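Local coordinates for monosaccharide ABC transporter substrate-binding protein, CUT2 family (PDB 4YHS) that probably binds a monosaccharide or similar small solute outside the cytoplasm and hands it to the membrane components of a CUT2-family ABC transporter, at residues 104-107 with 108-112; 126-129 with 130-133. All blocks are in the same frame, centred on the assembly; numbering follows the deposited sequence. Where two conformers were deposited one is given.

Overall arrangement
Interactions 1 and 2 lie on neighbouring helices of one lobe and meet through a few side chains. Interaction 1 is one run of helix 102-115; interaction 2 is the turn leading into helix 131-138, with strand 119-122 between them in the chain. Their centres lie about 12 Å apart, and they touch through side chains: Ile106 CG1 meets Leu130 CD2 at 3.5 Å, Gln105 OE1 lies 3.7 Å from Leu130 CD1, and Glu110 CG reaches Val133 CG2 at 3.8 Å. The alternation of strand and helix is that of a periplasmic binding protein lobe. Both contacts are structural packing within it, the centres of interactions 1 and 2 lying about 24 and 20 Å from the centre of the chain.

Interaction 1: 104-107 with 108-112; sequences KQIS and QIEDC
Lys104 and Gln108 cross aslant one turn apart, methylene against methylene, with Lys104 CD 3.7 Å from Gln108 CG. With chi1 at -74°, CG of Gln108 swings back beside its own backbone N and lies 3.2 Å from the carbonyl oxygen of Lys104, while the extended remainder carries NE2 to a hydrogen bond with Glu95 O. Gln105 and Ile109 also cross at a slant, CG of Gln105 meeting the CD1 methyl of Ile109 at 3.7 Å. Ile106 and Glu110 instead run alongside each other in the same direction, the CG2 branch of Ile106 being 4.0 Å from Glu110 CD. Beneath these pairs run the i to i+4 bonds of a regular alpha helix, among them Ile109 N to Gln105 O at 3.0 Å and 170°, in the helix that follows strand 90-95 of the lobe's alternating strand-helix fold. Were Gln108 replaced by an alanine, Glu95 O would probably lose this amide donor and Lys104 CD the methylene it lies against. The amide of Gln105 points inward, where NE2 serves Ser64 OG and Gly123 O and OE1 accepts from Ile125 N. Further along, the disulfide from Cys112 to Cys62 ties the helix to strand 60-65.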
loop_
_atom_site.group_PDB
_atom_site.type_symbol
_atom_site.label_atom_id
_atom_site.label_comp_id
_atom_site.label_asym_id
_atom_site.label_seq_id
_atom_site.Cartn_x
_atom_site.Cartn_y
_atom_site.Cartn_z
ATOM N N LYS A 104 18.564 0.983 -13.992
ATOM C CA LYS A 104 18.647 2.418 -13.731
ATOM C C LYS A 104 18.542 2.659 -12.221
ATOM O O LYS A 104 19.226 3.512 -11.674
ATOM C CB LYS A 104 17.577 3.178 -14.502
ATOM C CG LYS A 104 17.397 4.615 -14.082
ATOM C CD LYS A 104 18.629 5.443 -14.352
ATOM C CE LYS A 104 18.676 5.911 -15.807
ATOM N NZ LYS A 104 19.189 7.310 -15.899
ATOM N N GLN A 105 17.742 1.863 -11.527
ATOM C CA GLN A 105 17.638 2.038 -10.090
ATOM C C GLN A 105 18.973 1.681 -9.430
ATOM O O GLN A 105 19.433 2.379 -8.537
ATOM C CB GLN A 105 16.504 1.209 -9.513
ATOM C CG GLN A 105 16.412 1.352 -8.008
ATOM C CD GLN A 105 15.150 0.793 -7.449
ATOM O OE1 GLN A 105 14.777 -0.328 -7.764
ATOM N NE2 GLN A 105 14.470 1.578 -6.597
ATOM N N ILE A 106 19.629 0.629 -9.910
ATOM C CA ILE A 106 20.928 0.272 -9.394
ATOM C C ILE A 106 21.917 1.426 -9.583
ATOM O O ILE A 106 22.590 1.810 -8.626
ATOM C CB ILE A 106 21.430 -1.031 -10.037
ATOM C CG1 ILE A 106 20.559 -2.199 -9.545
ATOM C CG2 ILE A 106 22.899 -1.276 -9.695
ATOM C CD1 ILE A 106 20.859 -3.521 -10.240
ATOM N N SER A 107 21.986 1.990 -10.790
ATOM C CA SER A 107 22.926 3.073 -11.064
ATOM C C SER A 107 22.581 4.334 -10.255
ATOM O O SER A 107 23.480 5.017 -9.763
ATOM C CB SER A 107 22.974 3.396 -12.570
ATOM O OG SER A 107 21.688 3.632 -13.110
ATOM N N GLN A 108 21.292 4.632 -10.105
ATOM C CA GLN A 108 20.868 5.818 -9.350
ATOM C C GLN A 108 21.249 5.709 -7.865
ATOM O O GLN A 108 21.709 6.687 -7.257
ATOM C CB GLN A 108 19.357 6.042 -9.492
ATOM C CG GLN A 108 18.931 6.581 -10.828
ATOM C CD GLN A 108 17.430 6.767 -10.920
ATOM O OE1 GLN A 108 16.655 5.899 -10.514
ATOM N NE2 GLN A 108 17.010 7.901 -11.475
ATOM N N ILE A 109 21.060 4.526 -7.288
ATOM C CA ILE A 109 21.523 4.243 -5.922
ATOM C C ILE A 109 23.060 4.297 -5.816
ATOM O O ILE A 109 23.606 4.934 -4.909
ATOM C CB ILE A 109 21.009 2.842 -5.432
ATOM C CG1 ILE A 109 19.492 2.886 -5.225
ATOM C CG2 ILE A 109 21.728 2.397 -4.168
ATOM C CD1 ILE A 109 18.793 1.491 -5.177
ATOM N N GLU A 110 23.763 3.628 -6.721
ATOM C CA GLU A 110 25.225 3.685 -6.707
ATOM C C GLU A 110 25.682 5.146 -6.751
ATOM O O GLU A 110 26.578 5.558 -6.010
ATOM C CB GLU A 110 25.825 2.930 -7.881
ATOM C CG GLU A 110 25.787 1.429 -7.752
ATOM C CD GLU A 110 26.296 0.720 -8.979
ATOM O OE1 GLU A 110 26.127 1.239 -10.113
ATOM O OE2 GLU A 110 26.881 -0.360 -8.797
ATOM N N ASP A 111 25.047 5.916 -7.629
ATOM C CA ASP A 111 25.429 7.307 -7.811
ATOM C C ASP A 111 25.115 8.152 -6.569
ATOM O O ASP A 111 25.923 9.015 -6.211
ATOM C CB ASP A 111 24.736 7.883 -9.043
ATOM C CG ASP A 111 25.245 7.280 -10.347
ATOM O OD1 ASP A 111 26.272 6.565 -10.363
ATOM O OD2 ASP A 111 24.615 7.555 -11.377
ATOM N N CYS A 112 23.992 7.928 -5.895
ATOM C CA CYS A 112 23.644 8.827 -4.779
ATOM C C CYS A 112 24.586 8.490 -3.622
ATOM O O CYS A 112 24.979 9.380 -2.863
ATOM C CB CYS A 112 22.156 8.760 -4.378
ATOM S SG CYS A 112 21.604 7.338 -3.455
#

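Interaction 2: 126-129 with 130-133; sequences SADG and LNKV
Asn131 has its CG turned beside its own backbone N, chi1 -76°, and chi2 near 5° sets the amide against Asp128: CG comes within 3.3 Å of Asp128 O, and ND2 reaches 3.7 Å from Asp128 CA. The same carbonyl receives the backbone N of Asn131 at 3.1 Å, a nearly straight N-H (161°) that arrives from above the carbonyl plane, closing a type I beta turn from Asp128 to Asn131. This turn leads straight into a helix, and the helical bonding pattern is completed by water at its start. One water donates to Asp128 O and accepts from Lys132 N, and a second joins Gly129 O to Val133 N; each occupies the place of a direct i to i+4 bond. A third accepts from Leu130 N at 2.9 Å and lies close to both Ser126 O and Asn131 OD1, though its two protons cannot satisfy every acceptor nearby. Gly129 N makes a weak bond to Ser126 OG at 2.9 Å, and a CB on Gly129 would probably come too close to that hydroxyl, 2.5 Å by geometry, which is consistent with glycine at this position. Ser152, from the loop between strands 144-147 and 158-160, hydrogen-bonds to both Asp128 OD1 and Asn131 ND2, while Leu130 turns inward beneath the turn to pack on Leu102 at the start of helix 102-115.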
loop_
_atom_site.group_PDB
_atom_site.type_symbol
_atom_site.label_atom_id
_atom_site.label_comp_id
_atom_site.label_asym_id
_atom_site.label_seq_id
_atom_site.Cartn_x
_atom_site.Cartn_y
_atom_site.Cartn_z
ATOM N N SER A 126 12.631 -4.859 -7.695
ATOM C CA SER A 126 12.397 -6.279 -7.449
ATOM C C SER A 126 12.934 -6.694 -6.078
ATOM O O SER A 126 13.755 -6.009 -5.481
ATOM C CB SER A 126 13.004 -7.146 -8.569
ATOM O OG SER A 126 14.380 -7.427 -8.387
ATOM N N ALA A 127 12.436 -7.813 -5.577
ATOM C CA ALA A 127 12.801 -8.286 -4.244
ATOM C C ALA A 127 14.281 -8.621 -4.075
ATOM O O ALA A 127 14.834 -8.359 -3.003
ATOM C CB ALA A 127 11.958 -9.513 -3.882
ATOM N N ASP A 128 14.903 -9.203 -5.111
ATOM C CA ASP A 128 16.282 -9.684 -5.077
ATOM C C ASP A 128 17.267 -8.846 -5.895
ATOM O O ASP A 128 18.465 -9.001 -5.747
ATOM C CB ASP A 128 16.372 -11.104 -5.634
ATOM C CG ASP A 128 15.399 -12.057 -4.978
ATOM O OD1 ASP A 128 14.930 -11.777 -3.845
ATOM O OD2 ASP A 128 15.114 -13.099 -5.613
ATOM N N GLY A 129 16.761 -8.009 -6.800
ATOM C CA GLY A 129 17.602 -7.428 -7.838
ATOM C C GLY A 129 18.606 -6.395 -7.343
ATOM O O GLY A 129 19.592 -6.097 -8.011
ATOM N N LEU A 130 18.318 -5.821 -6.175
ATOM C CA LEU A 130 19.184 -4.808 -5.565
ATOM C C LEU A 130 20.070 -5.388 -4.464
ATOM O O LEU A 130 20.831 -4.659 -3.827
ATOM C CB LEU A 130 18.349 -3.686 -4.963
ATOM C CG LEU A 130 17.323 -3.025 -5.873
ATOM C CD1 LEU A 130 16.586 -1.982 -5.055
ATOM C CD2 LEU A 130 18.012 -2.421 -7.091
ATOM N N ASN A 131 19.978 -6.693 -4.241
ATOM C CA ASN A 131 20.706 -7.320 -3.136
ATOM C C ASN A 131 22.229 -7.133 -3.226
ATOM O O ASN A 131 22.899 -6.926 -2.219
ATOM C CB ASN A 131 20.359 -8.808 -3.074
ATOM C CG ASN A 131 18.983 -9.060 -2.490
ATOM O OD1 ASN A 131 18.225 -8.115 -2.203
ATOM N ND2 ASN A 131 18.632 -10.342 -2.330
ATOM N N LYS A 132 22.784 -7.205 -4.420
ATOM C CA LYS A 132 24.220 -7.012 -4.563
ATOM C C LYS A 132 24.618 -5.575 -4.179
ATOM O O LYS A 132 25.549 -5.368 -3.387
ATOM C CB LYS A 132 24.648 -7.331 -5.985
ATOM C CG LYS A 132 26.111 -7.126 -6.268
ATOM C CD LYS A 132 26.433 -7.600 -7.676
ATOM C CE LYS A 132 27.914 -7.491 -7.991
ATOM N NZ LYS A 132 28.513 -6.234 -7.460
ATOM N N VAL A 133 23.920 -4.580 -4.711
ATOM C CA VAL A 133 24.294 -3.200 -4.408
ATOM C C VAL A 133 23.970 -2.841 -2.947
ATOM O O VAL A 133 24.722 -2.097 -2.301
ATOM C CB VAL A 133 23.622 -2.180 -5.368
ATOM C CG1 VAL A 133 22.078 -2.182 -5.244
ATOM C CG2 VAL A 133 24.192 -0.771 -5.126
HETATM O O HOH W 1 16.321 -6.239 -4.103
HETATM O O HOH W 2 21.498 -8.722 -6.468
HETATM O O HOH W 3 22.153 -5.222 -7.130
#